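PDB 6ZMQ: cytochrome C-type biogenesis protein ccmF from Thermus thermophilus, which acts as a membrane-bound heme lyase in cytochrome c maturation, binds heme b and probably takes part in handling heme at the membrane. Local coordinates for residues Q149-G154 against L330-F335; T122-L127 against G196-S201; F294-F299 against L339-L344. All coordinates share one frame; numbering follows the deposited sequence.

Contact 1 (Q149-G154 against L330-F335); sequences QVFFFG and LGFFLF. With PTY (phosphatidylethanolamine), chain E.
Phe151 and Phe332 are the one residue pair to touch between 149-154 and 330-335, and a lipid tail runs beside their stacked rings. The nearest CA atoms, those of Phe151 and Phe332, are 7.8 Å apart, and the two rings make the contact between the helices. Both are swung outward the same way, CG anti to the backbone N (chi1 177° for Phe151 and -173° for Phe332). They form an offset stack whose planes are 22° from parallel and whose centroids lie 4.4 Å apart. The displacement brings CD2 of Phe151 over the rim of the Phe332 ring, while Phe332 CB reaches over the face of Phe151 as a CH-pi contact, 3.8 Å from its ring centroid. No hydrogen bond crosses; the contact is purely apolar.

Phosphatidylethanolamine completes the interface, and the stack forms part of the wall of its binding site between two predicted transmembrane helices. C17 of one of its acyl chains lies 3.7 Å from Phe151 CD1, and the next carbon, C18, is 3.9 Å from Phe332 CD1, so a single tail touches both halves of the stack. Further along this tail, C20 covers a face of Phe335. The second tail passes Val150, where C41 is 3.7 Å from CG1. Gly154 and Gly331 also border the lipid, and a CB on either would run into a tail.

In the surrounding bundle, Phe329 meets Phe151 edge-to-face and Phe332 rests on Leu303 of helix 288-307. Helix 135-157 is itself packed against helices 20-47, 61-81 and 110-129.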
loop_
_atom_site.group_PDB
_atom_site.type_symbol
_atom_site.label_atom_id
_atom_site.label_comp_id
_atom_site.label_asym_id
_atom_site.label_seq_id
_atom_site.Cartn_x
_atom_site.Cartn_y
_atom_site.Cartn_z
ATOM N N GLN A 149 0.375 -18.429 -10.016
ATOM C CA GLN A 149 -1.021 -18.740 -10.331
ATOM C C GLN A 149 -1.414 -20.130 -9.841
ATOM O O GLN A 149 -2.531 -20.326 -9.342
ATOM C CB GLN A 149 -1.255 -18.656 -11.840
ATOM C CG GLN A 149 -1.069 -17.299 -12.478
ATOM C CD GLN A 149 -1.407 -17.326 -13.957
ATOM O OE1 GLN A 149 -1.032 -16.435 -14.698
ATOM N NE2 GLN A 149 -2.110 -18.365 -14.388
ATOM N N VAL A 150 -0.506 -21.104 -9.985
ATOM C CA VAL A 150 -0.750 -22.466 -9.512
ATOM C C VAL A 150 -0.854 -22.502 -7.992
ATOM O O VAL A 150 -1.705 -23.213 -7.447
ATOM C CB VAL A 150 0.328 -23.421 -10.073
ATOM C CG1 VAL A 150 0.561 -24.654 -9.209
ATOM C CG2 VAL A 150 -0.098 -23.880 -11.422
ATOM N N PHE A 151 -0.055 -21.681 -7.287
ATOM C CA PHE A 151 -0.199 -21.595 -5.830
ATOM C C PHE A 151 -1.539 -20.996 -5.432
ATOM O O PHE A 151 -2.187 -21.502 -4.515
ATOM C CB PHE A 151 0.902 -20.776 -5.157
ATOM C CG PHE A 151 0.686 -20.644 -3.655
ATOM C CD1 PHE A 151 0.693 -21.774 -2.842
ATOM C CD2 PHE A 151 0.383 -19.420 -3.078
ATOM C CE1 PHE A 151 0.472 -21.673 -1.472
ATOM C CE2 PHE A 151 0.158 -19.308 -1.709
ATOM C CZ PHE A 151 0.203 -20.437 -0.907
ATOM N N PHE A 152 -1.966 -19.919 -6.110
ATOM C CA PHE A 152 -3.230 -19.267 -5.754
ATOM C C PHE A 152 -4.428 -20.161 -6.034
ATOM O O PHE A 152 -5.337 -20.268 -5.207
ATOM C CB PHE A 152 -3.397 -17.940 -6.496
ATOM C CG PHE A 152 -2.662 -16.813 -5.866
ATOM C CD1 PHE A 152 -2.660 -16.658 -4.487
ATOM C CD2 PHE A 152 -1.985 -15.896 -6.650
ATOM C CE1 PHE A 152 -1.977 -15.618 -3.902
ATOM C CE2 PHE A 152 -1.300 -14.850 -6.071
ATOM C CZ PHE A 152 -1.293 -14.717 -4.700
ATOM N N PHE A 153 -4.417 -20.866 -7.158
ATOM C CA PHE A 153 -5.581 -21.682 -7.465
ATOM C C PHE A 153 -5.517 -23.051 -6.788
ATOM O O PHE A 153 -6.564 -23.638 -6.504
ATOM C CB PHE A 153 -5.760 -21.763 -8.978
ATOM C CG PHE A 153 -6.356 -20.503 -9.557
ATOM C CD1 PHE A 153 -7.725 -20.296 -9.515
ATOM C CD2 PHE A 153 -5.548 -19.495 -10.066
ATOM C CE1 PHE A 153 -8.284 -19.130 -10.013
ATOM C CE2 PHE A 153 -6.099 -18.323 -10.570
ATOM C CZ PHE A 153 -7.469 -18.147 -10.537
ATOM N N GLY A 154 -4.316 -23.553 -6.477
ATOM C CA GLY A 154 -4.206 -24.687 -5.571
ATOM C C GLY A 154 -4.694 -24.370 -4.168
ATOM O O GLY A 154 -5.511 -25.105 -3.608
ATOM N N LEU A 330 3.033 -19.170 4.300
ATOM C CA LEU A 330 4.380 -19.165 4.866
ATOM C C LEU A 330 5.340 -19.992 4.016
ATOM O O LEU A 330 6.473 -19.562 3.760
ATOM C CB LEU A 330 4.333 -19.675 6.311
ATOM C CG LEU A 330 5.593 -19.792 7.174
ATOM C CD1 LEU A 330 5.304 -19.289 8.573
ATOM C CD2 LEU A 330 6.059 -21.241 7.244
ATOM N N GLY A 331 4.888 -21.166 3.552
ATOM C CA GLY A 331 5.691 -21.962 2.630
ATOM C C GLY A 331 5.937 -21.281 1.295
ATOM O O GLY A 331 7.026 -21.388 0.723
ATOM N N PHE A 332 4.939 -20.543 0.800
ATOM C CA PHE A 332 5.087 -19.790 -0.444
ATOM C C PHE A 332 6.093 -18.647 -0.289
ATOM O O PHE A 332 6.913 -18.409 -1.188
ATOM C CB PHE A 332 3.723 -19.255 -0.888
ATOM C CG PHE A 332 3.731 -18.610 -2.246
ATOM C CD1 PHE A 332 4.402 -19.192 -3.310
ATOM C CD2 PHE A 332 3.097 -17.397 -2.448
ATOM C CE1 PHE A 332 4.411 -18.579 -4.565
ATOM C CE2 PHE A 332 3.109 -16.768 -3.690
ATOM C CZ PHE A 332 3.765 -17.361 -4.749
ATOM N N PHE A 333 6.029 -17.926 0.843
ATOM C CA PHE A 333 6.967 -16.842 1.158
ATOM C C PHE A 333 8.400 -17.354 1.255
ATOM O O PHE A 333 9.340 -16.723 0.738
ATOM C CB PHE A 333 6.537 -16.174 2.474
ATOM C CG PHE A 333 7.516 -15.144 3.018
ATOM C CD1 PHE A 333 7.483 -13.840 2.546
ATOM C CD2 PHE A 333 8.442 -15.466 4.017
ATOM C CE1 PHE A 333 8.357 -12.877 3.036
ATOM C CE2 PHE A 333 9.326 -14.511 4.501
ATOM C CZ PHE A 333 9.279 -13.214 4.009
ATOM N N LEU A 334 8.576 -18.474 1.976
ATOM C CA LEU A 334 9.874 -19.132 2.106
ATOM C C LEU A 334 10.418 -19.559 0.750
ATOM O O LEU A 334 11.609 -19.369 0.470
ATOM C CB LEU A 334 9.740 -20.345 3.030
ATOM C CG LEU A 334 9.815 -20.104 4.536
ATOM C CD1 LEU A 334 9.618 -21.399 5.315
ATOM C CD2 LEU A 334 11.141 -19.471 4.883
ATOM N N PHE A 335 9.537 -20.083 -0.117
ATOM C CA PHE A 335 9.918 -20.470 -1.475
ATOM C C PHE A 335 10.377 -19.270 -2.301
ATOM O O PHE A 335 11.408 -19.344 -2.982
ATOM C CB PHE A 335 8.733 -21.189 -2.137
ATOM C CG PHE A 335 8.950 -21.556 -3.580
ATOM C CD1 PHE A 335 9.651 -22.707 -3.910
ATOM C CD2 PHE A 335 8.448 -20.756 -4.607
ATOM C CE1 PHE A 335 9.859 -23.051 -5.232
ATOM C CE2 PHE A 335 8.659 -21.089 -5.924
ATOM C CZ PHE A 335 9.363 -22.240 -6.239
HETATM C C1 PTY E . -2.063 -29.142 5.767
HETATM C C2 PTY E . -3.517 -30.798 12.577
HETATM C C3 PTY E . -2.876 -29.533 12.006
HETATM O O4 PTY E . -3.172 -28.604 5.109
HETATM C C5 PTY E . -1.641 -27.492 7.639
HETATM C C6 PTY E . -1.114 -28.067 6.310
HETATM O O7 PTY E . -0.867 -27.052 5.352
HETATM C C8 PTY E . 0.330 -27.180 4.603
HETATM O O10 PTY E . 1.002 -28.145 4.739
HETATM C C11 PTY E . 0.793 -26.092 3.614
HETATM C C12 PTY E . 2.015 -26.524 2.774
HETATM C C13 PTY E . 2.837 -25.331 2.237
HETATM C C14 PTY E . 3.274 -25.484 0.771
HETATM C C15 PTY E . 3.363 -24.129 0.050
HETATM C C16 PTY E . 4.422 -24.100 -1.067
HETATM C C17 PTY E . 3.776 -23.757 -2.421
HETATM C C18 PTY E . 4.731 -23.041 -3.387
HETATM C C19 PTY E . 4.099 -22.931 -4.781
HETATM C C20 PTY E . 5.151 -22.545 -5.831
HETATM C C21 PTY E . 4.712 -22.981 -7.233
HETATM C C22 PTY E . 5.898 -23.537 -8.033
HETATM C C23 PTY E . 6.710 -22.401 -8.668
HETATM C C24 PTY E . 7.804 -22.968 -9.581
HETATM C C25 PTY E . 8.489 -21.869 -10.398
HETATM C C26 PTY E . 9.979 -21.809 -10.053
HETATM C C27 PTY E . 10.810 -21.494 -11.295
HETATM C C28 PTY E . 12.165 -20.956 -10.843
HETATM C C29 PTY E . 13.223 -21.164 -11.921
HETATM C C30 PTY E . -3.698 -29.479 4.150
HETATM C C31 PTY E . -3.046 -29.566 2.770
HETATM O O30 PTY E . -4.632 -30.164 4.410
HETATM C C32 PTY E . -2.904 -28.158 2.189
HETATM C C33 PTY E . -2.029 -28.155 0.933
HETATM C C34 PTY E . -2.114 -26.785 0.255
HETATM C C35 PTY E . -1.185 -26.741 -0.962
HETATM C C36 PTY E . -1.701 -25.750 -2.007
HETATM C C37 PTY E . -1.246 -26.193 -3.398
HETATM C C38 PTY E . -0.366 -25.109 -4.023
HETATM C C39 PTY E . 0.272 -25.602 -5.323
HETATM C C40 PTY E . 1.752 -25.902 -5.083
HETATM C C41 PTY E . 2.503 -26.075 -6.405
HETATM C C42 PTY E . 2.511 -27.549 -6.809
HETATM C C43 PTY E . 3.679 -27.809 -7.756
HETATM C C44 PTY E . 3.134 -27.939 -9.174
HETATM P P1 PTY E . -2.203 -29.351 9.481
HETATM O O11 PTY E . -3.322 -29.324 10.694
HETATM O O12 PTY E . -0.844 -29.023 10.051
HETATM O O13 PTY E . -2.158 -30.754 8.928
HETATM O O14 PTY E . -2.607 -28.311 8.256
HETATM N N1 PTY E . -2.474 -31.725 12.979
#

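Contact 2 (T122-L127 against G196-S201); sequences TLYTLL and GFVGLS. With PTY (phosphatidylethanolamine), chain F.
Tyr124 lays its ring against Val198 and Gly199, joining helices 110-129 and 185-213 of the transmembrane bundle through one aromatic residue. The main interaction is CH-pi: Val198 CG2 sits over the middle of the ring, 3.5 Å from the Tyr124 centroid and 8° off the ring normal. With CG1 beside the backbone N (chi1 -56°), CG2 lies between that nitrogen and the carbonyl carbon, and this directs it at the tyrosine.

Van der Waals contact with the main chain comes next. Tyr124 CD2 lies 3.4 Å from Val198 O, and Tyr124 CE2 lies 3.5 Å from Gly199 N. No hydrogen bond crosses between the segments. Replacing the tyrosine with an alanine here would take away the ring, and would probably leave Val198 CG2 without the face it packs on and the start of the lipid's acyl chain without this part of its wall.

The remaining interaction is with phosphatidylethanolamine, whose bound site Tyr124 helps to line near the start of an acyl chain. C31 lies 3.5 Å from Tyr124 CZ, and the phenolic oxygen, Tyr124 OH, comes within 3.3 Å of lipid C33.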
loop_
_atom_site.group_PDB
_atom_site.type_symbol
_atom_site.label_atom_id
_atom_site.label_comp_id
_atom_site.label_asym_id
_atom_site.label_seq_id
_atom_site.Cartn_x
_atom_site.Cartn_y
_atom_site.Cartn_z
ATOM N N THR A 122 -3.574 -13.271 -12.910
ATOM C CA THR A 122 -3.747 -13.770 -14.272
ATOM C C THR A 122 -3.841 -12.633 -15.286
ATOM O O THR A 122 -3.356 -12.769 -16.419
ATOM C CB THR A 122 -4.984 -14.659 -14.377
ATOM O OG1 THR A 122 -6.124 -13.971 -13.857
ATOM C CG2 THR A 122 -4.804 -16.015 -13.685
ATOM N N LEU A 123 -4.463 -11.510 -14.897
ATOM C CA LEU A 123 -4.538 -10.347 -15.781
ATOM C C LEU A 123 -3.156 -9.751 -16.027
ATOM O O LEU A 123 -2.808 -9.419 -17.168
ATOM C CB LEU A 123 -5.480 -9.285 -15.201
ATOM C CG LEU A 123 -5.304 -7.837 -15.705
ATOM C CD1 LEU A 123 -5.935 -7.640 -17.087
ATOM C CD2 LEU A 123 -5.832 -6.802 -14.718
ATOM N N TYR A 124 -2.344 -9.632 -14.967
ATOM C CA TYR A 124 -1.009 -9.059 -15.118
ATOM C C TYR A 124 -0.085 -9.997 -15.893
ATOM O O TYR A 124 0.765 -9.541 -16.673
ATOM C CB TYR A 124 -0.438 -8.730 -13.741
ATOM C CG TYR A 124 -0.714 -7.303 -13.299
ATOM C CD1 TYR A 124 -2.023 -6.816 -13.241
ATOM C CD2 TYR A 124 0.323 -6.452 -12.914
ATOM C CE1 TYR A 124 -2.291 -5.522 -12.817
ATOM C CE2 TYR A 124 0.057 -5.142 -12.503
ATOM C CZ TYR A 124 -1.251 -4.695 -12.448
ATOM O OH TYR A 124 -1.533 -3.411 -12.041
ATOM N N THR A 125 -0.278 -11.313 -15.731
ATOM C CA THR A 125 0.485 -12.280 -16.516
ATOM C C THR A 125 0.057 -12.245 -17.983
ATOM O O THR A 125 0.886 -12.413 -18.886
ATOM C CB THR A 125 0.308 -13.681 -15.925
ATOM O OG1 THR A 125 0.591 -13.642 -14.523
ATOM C CG2 THR A 125 1.265 -14.690 -16.565
ATOM N N LEU A 126 -1.231 -11.976 -18.237
ATOM C CA LEU A 126 -1.717 -11.787 -19.605
ATOM C C LEU A 126 -1.135 -10.530 -20.252
ATOM O O LEU A 126 -0.736 -10.557 -21.424
ATOM C CB LEU A 126 -3.248 -11.715 -19.619
ATOM C CG LEU A 126 -3.900 -11.580 -21.007
ATOM C CD1 LEU A 126 -3.456 -12.699 -21.951
ATOM C CD2 LEU A 126 -5.428 -11.456 -20.960
ATOM N N LEU A 127 -1.096 -9.418 -19.510
ATOM C CA LEU A 127 -0.553 -8.161 -20.022
ATOM C C LEU A 127 0.963 -8.180 -20.158
ATOM O O LEU A 127 1.511 -7.371 -20.919
ATOM C CB LEU A 127 -0.958 -6.998 -19.111
ATOM C CG LEU A 127 -2.457 -6.693 -19.030
ATOM C CD1 LEU A 127 -2.774 -5.582 -18.025
ATOM C CD2 LEU A 127 -3.030 -6.382 -20.411
ATOM N N GLY A 196 -0.884 -3.817 -6.408
ATOM C CA GLY A 196 0.503 -3.501 -6.126
ATOM C C GLY A 196 1.374 -4.737 -6.095
ATOM O O GLY A 196 2.421 -4.766 -6.762
ATOM N N PHE A 197 0.847 -5.830 -5.495
ATOM C CA PHE A 197 1.590 -7.085 -5.431
ATOM C C PHE A 197 1.812 -7.646 -6.819
ATOM O O PHE A 197 2.944 -8.011 -7.169
ATOM C CB PHE A 197 0.859 -8.106 -4.549
ATOM C CG PHE A 197 1.366 -9.542 -4.694
ATOM C CD1 PHE A 197 2.466 -9.974 -3.976
ATOM C CD2 PHE A 197 0.723 -10.469 -5.524
ATOM C CE1 PHE A 197 2.925 -11.278 -4.105
ATOM C CE2 PHE A 197 1.184 -11.770 -5.654
ATOM C CZ PHE A 197 2.282 -12.175 -4.939
ATOM N N VAL A 198 0.768 -7.603 -7.656
ATOM C CA VAL A 198 0.899 -8.275 -8.938
ATOM C C VAL A 198 1.746 -7.424 -9.875
ATOM O O VAL A 198 2.452 -7.980 -10.734
ATOM C CB VAL A 198 -0.479 -8.693 -9.498
ATOM C CG1 VAL A 198 -1.192 -9.556 -8.475
ATOM C CG2 VAL A 198 -1.340 -7.525 -9.805
ATOM N N GLY A 199 1.830 -6.105 -9.607
ATOM C CA GLY A 199 2.837 -5.290 -10.266
ATOM C C GLY A 199 4.239 -5.731 -9.914
ATOM O O GLY A 199 4.996 -6.142 -10.794
ATOM N N LEU A 200 4.516 -5.882 -8.611
ATOM C CA LEU A 200 5.829 -6.358 -8.181
ATOM C C LEU A 200 6.034 -7.843 -8.481
ATOM O O LEU A 200 7.131 -8.365 -8.234
ATOM C CB LEU A 200 6.050 -6.078 -6.692
ATOM C CG LEU A 200 6.560 -4.691 -6.289
ATOM C CD1 LEU A 200 7.178 -4.775 -4.913
ATOM C CD2 LEU A 200 7.574 -4.120 -7.289
ATOM N N SER A 201 5.001 -8.547 -8.980
ATOM C CA SER A 201 5.207 -9.903 -9.470
ATOM C C SER A 201 6.114 -9.920 -10.686
ATOM O O SER A 201 7.077 -10.698 -10.743
ATOM C CB SER A 201 3.870 -10.551 -9.799
ATOM O OG SER A 201 3.422 -10.185 -11.088
HETATM C C1 PTY F . 2.196 -2.006 -17.805
HETATM C C2 PTY F . 9.187 -0.661 -20.188
HETATM C C3 PTY F . 7.998 -1.096 -21.044
HETATM O O4 PTY F . 1.092 -2.573 -17.161
HETATM C C5 PTY F . 3.018 -1.190 -20.056
HETATM C C6 PTY F . 1.833 -1.764 -19.267
HETATM O O7 PTY F . 0.785 -0.832 -19.276
HETATM C C8 PTY F . -0.324 -1.102 -20.093
HETATM O O10 PTY F . -0.174 -1.465 -21.213
HETATM C C11 PTY F . -1.738 -0.910 -19.535
HETATM C C12 PTY F . -2.770 -1.512 -20.491
HETATM C C13 PTY F . -4.198 -1.375 -19.951
HETATM C C14 PTY F . -4.579 0.099 -19.799
HETATM C C15 PTY F . -6.095 0.248 -19.656
HETATM C C16 PTY F . -6.382 1.547 -18.902
HETATM C C17 PTY F . -7.716 1.465 -18.153
HETATM C C18 PTY F . -7.568 1.373 -16.625
HETATM C C19 PTY F . -6.377 2.153 -16.058
HETATM C C20 PTY F . -6.750 2.852 -14.746
HETATM C C21 PTY F . -6.971 1.845 -13.613
HETATM C C22 PTY F . -7.338 2.603 -12.332
HETATM C C23 PTY F . -6.971 1.817 -11.069
HETATM C C24 PTY F . -8.247 1.283 -10.406
HETATM C C25 PTY F . -8.233 1.575 -8.902
HETATM C C26 PTY F . -9.600 1.276 -8.283
HETATM C C27 PTY F . -9.794 2.123 -7.027
HETATM C C28 PTY F . -11.288 2.371 -6.832
HETATM C C29 PTY F . -11.520 3.742 -6.204
HETATM C C30 PTY F . 0.916 -2.200 -15.823
HETATM C C31 PTY F . -0.384 -2.546 -15.092
HETATM O O30 PTY F . 1.781 -1.630 -15.245
HETATM C C32 PTY F . -1.640 -2.036 -15.798
HETATM C C33 PTY F . -2.839 -2.257 -14.872
HETATM C C34 PTY F . -3.714 -1.004 -14.824
HETATM C C35 PTY F . -4.373 -0.922 -13.448
HETATM C C36 PTY F . -5.360 -2.082 -13.292
HETATM C C37 PTY F . -6.531 -1.673 -12.390
HETATM C C38 PTY F . -7.537 -2.819 -12.235
HETATM C C39 PTY F . -8.665 -2.457 -11.268
HETATM C C40 PTY F . -9.980 -3.059 -11.759
HETATM C C41 PTY F . -11.149 -2.568 -10.906
HETATM C C42 PTY F . -11.698 -1.279 -11.514
HETATM C C43 PTY F . -13.136 -1.520 -11.967
HETATM C C44 PTY F . -13.861 -0.178 -11.964
HETATM P P1 PTY F . 5.436 -1.684 -20.974
HETATM O O11 PTY F . 6.815 -1.088 -20.290
HETATM O O12 PTY F . 5.762 -3.012 -21.615
HETATM O O13 PTY F . 4.991 -0.745 -22.071
HETATM O O14 PTY F . 4.236 -1.862 -19.839
HETATM N N1 PTY F . 10.322 -0.386 -21.053
#

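Contact 3 (F294-F299 against L339-L344); sequences FVTLAF and LGLGLL
Thr296 lies over the bare backbone of Gly340 and alongside the Leu341 side chain where helices 288-307 and 325-345 come together. The segment axes are nearly antiparallel, at 168°, and approach to 9.2 Å. The closest backbone approach is between Thr296 CA and Gly340 CA, 5.6 Å apart.

The CB of Thr296 is directed toward the other helix, and both of its branches reach the glycine. OG1 lies 3.7 Å from Gly340 CA, and CG2 is equally near that atom. A CB on Gly340 would point at Thr296 and clash with CG2, so the bare backbone of the glycine is what lets the threonine come this close. The methyl stands anti to the backbone N and the hydroxyl beside that nitrogen (chi1 -56°), where OG1 hydrogen-bonds to Phe292 O one turn earlier. The polar end of Thr296 is thus satisfied within its own helix, and its contact with Gly340 is one of packing.

Leu341 bends round the flank of the threonine. The two side chains run alongside each other and point opposite ways, so that Leu341 CD2 comes to rest 3.9 Å from Thr296 CB. Its other methyl, CD1, faces Leu297. Those two leucines are set roughly perpendicular and meet more loosely, Leu297 CD2 being 4.2 Å from Leu341 CD1.

Nearby, Phe299 stacks on Tyr204 of helix 185-213, and Phe294 packs on Phe274 of helix 266-284. A lipid touches Leu339. The arrangement is a near-antiparallel pair of predicted transmembrane helices, consecutive in the chain, with a glycine at the nearest CA pair; small residues at such points are well known in the packing of membrane helices.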
loop_
_atom_site.group_PDB
_atom_site.type_symbol
_atom_site.label_atom_id
_atom_site.label_comp_id
_atom_site.label_asym_id
_atom_site.label_seq_id
_atom_site.Cartn_x
_atom_site.Cartn_y
_atom_site.Cartn_z
ATOM N N PHE A 294 16.597 -6.465 -3.774
ATOM C CA PHE A 294 15.471 -5.629 -3.387
ATOM C C PHE A 294 14.175 -6.074 -4.049
ATOM O O PHE A 294 13.118 -5.993 -3.421
ATOM C CB PHE A 294 15.755 -4.161 -3.694
ATOM C CG PHE A 294 16.648 -3.493 -2.687
ATOM C CD1 PHE A 294 16.641 -3.904 -1.364
ATOM C CD2 PHE A 294 17.476 -2.437 -3.053
ATOM C CE1 PHE A 294 17.463 -3.299 -0.424
ATOM C CE2 PHE A 294 18.301 -1.820 -2.119
ATOM C CZ PHE A 294 18.294 -2.255 -0.803
ATOM N N VAL A 295 14.221 -6.552 -5.298
ATOM C CA VAL A 295 12.972 -6.986 -5.927
ATOM C C VAL A 295 12.505 -8.316 -5.333
ATOM O O VAL A 295 11.296 -8.524 -5.156
ATOM C CB VAL A 295 13.086 -7.035 -7.467
ATOM C CG1 VAL A 295 14.056 -8.069 -7.945
ATOM C CG2 VAL A 295 11.699 -7.208 -8.129
ATOM N N THR A 296 13.445 -9.190 -4.912
ATOM C CA THR A 296 13.029 -10.427 -4.248
ATOM C C THR A 296 12.424 -10.146 -2.872
ATOM O O THR A 296 11.323 -10.630 -2.560
ATOM C CB THR A 296 14.213 -11.394 -4.131
ATOM O OG1 THR A 296 14.775 -11.644 -5.428
ATOM C CG2 THR A 296 13.778 -12.704 -3.497
ATOM N N LEU A 297 13.089 -9.289 -2.088
ATOM C CA LEU A 297 12.639 -8.970 -0.738
ATOM C C LEU A 297 11.342 -8.170 -0.758
ATOM O O LEU A 297 10.423 -8.456 0.013
ATOM C CB LEU A 297 13.736 -8.205 0.001
ATOM C CG LEU A 297 14.912 -9.063 0.469
ATOM C CD1 LEU A 297 16.072 -8.189 0.952
ATOM C CD2 LEU A 297 14.512 -10.065 1.528
ATOM N N ALA A 298 11.254 -7.167 -1.645
ATOM C CA ALA A 298 10.047 -6.364 -1.821
ATOM C C ALA A 298 8.861 -7.189 -2.296
ATOM O O ALA A 298 7.738 -6.990 -1.820
ATOM C CB ALA A 298 10.320 -5.228 -2.810
ATOM N N PHE A 299 9.094 -8.145 -3.209
ATOM C CA PHE A 299 8.008 -8.962 -3.737
ATOM C C PHE A 299 7.445 -9.913 -2.685
ATOM O O PHE A 299 6.221 -10.028 -2.530
ATOM C CB PHE A 299 8.502 -9.738 -4.954
ATOM C CG PHE A 299 7.594 -10.853 -5.363
ATOM C CD1 PHE A 299 6.384 -10.571 -5.969
ATOM C CD2 PHE A 299 7.939 -12.190 -5.133
ATOM C CE1 PHE A 299 5.535 -11.588 -6.341
ATOM C CE2 PHE A 299 7.075 -13.207 -5.503
ATOM C CZ PHE A 299 5.875 -12.898 -6.103
ATOM N N LEU A 339 14.214 -18.759 -3.387
ATOM C CA LEU A 339 14.513 -18.895 -4.810
ATOM C C LEU A 339 15.270 -17.686 -5.353
ATOM O O LEU A 339 16.329 -17.852 -5.988
ATOM C CB LEU A 339 13.211 -19.118 -5.578
ATOM C CG LEU A 339 13.159 -18.833 -7.076
ATOM C CD1 LEU A 339 13.985 -19.867 -7.822
ATOM C CD2 LEU A 339 11.721 -18.803 -7.586
ATOM N N GLY A 340 14.766 -16.472 -5.077
ATOM C CA GLY A 340 15.431 -15.274 -5.578
ATOM C C GLY A 340 16.808 -15.047 -4.974
ATOM O O GLY A 340 17.782 -14.772 -5.689
ATOM N N LEU A 341 16.931 -15.219 -3.654
ATOM C CA LEU A 341 18.237 -14.994 -3.047
ATOM C C LEU A 341 19.177 -16.180 -3.227
ATOM O O LEU A 341 20.392 -15.991 -3.162
ATOM C CB LEU A 341 18.055 -14.609 -1.576
ATOM C CG LEU A 341 17.182 -13.356 -1.373
ATOM C CD1 LEU A 341 17.254 -12.859 0.052
ATOM C CD2 LEU A 341 17.579 -12.209 -2.319
ATOM N N GLY A 342 18.660 -17.371 -3.546
ATOM C CA GLY A 342 19.539 -18.459 -3.944
ATOM C C GLY A 342 20.154 -18.238 -5.312
ATOM O O GLY A 342 21.359 -18.453 -5.509
ATOM N N LEU A 343 19.340 -17.791 -6.281
ATOM C CA LEU A 343 19.920 -17.491 -7.587
ATOM C C LEU A 343 20.766 -16.219 -7.582
ATOM O O LEU A 343 21.642 -16.083 -8.444
ATOM C CB LEU A 343 18.845 -17.402 -8.672
ATOM C CG LEU A 343 17.952 -18.608 -8.974
ATOM C CD1 LEU A 343 17.090 -18.304 -10.184
ATOM C CD2 LEU A 343 18.783 -19.864 -9.222
ATOM N N LEU A 344 20.558 -15.301 -6.626
ATOM C CA LEU A 344 21.529 -14.214 -6.468
ATOM C C LEU A 344 22.797 -14.688 -5.761
ATOM O O LEU A 344 23.891 -14.180 -6.034
ATOM C CB LEU A 344 20.885 -13.007 -5.770
ATOM C CG LEU A 344 21.722 -11.759 -5.453
ATOM C CD1 LEU A 344 21.143 -10.522 -6.072
ATOM C CD2 LEU A 344 21.762 -11.587 -3.958
#

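Overall arrangement
The three contacts lie on the same side of the chain's centre, with centres about 15 Å apart for contacts 1 and 2 and for contacts 1 and 3, and about 17 Å for contacts 2 and 3. Both segments of contact 2 precede those of contact 3, while the segments of contact 1 alternate with those of each. Helix 325-345 serves contacts 1 and 3. Helix 135-157 of contact 1 follows helix 110-129 of contact 2 and precedes helix 185-213. Direct packing of Phe152 on Phe197, and of Phe197 on Phe299, runs from contact 1 through contact 2 to contact 3. Together they join five helices into one lipid-bordered part of the membrane bundle; in contact 2, Gly199 is about 14 Å from the bound heme.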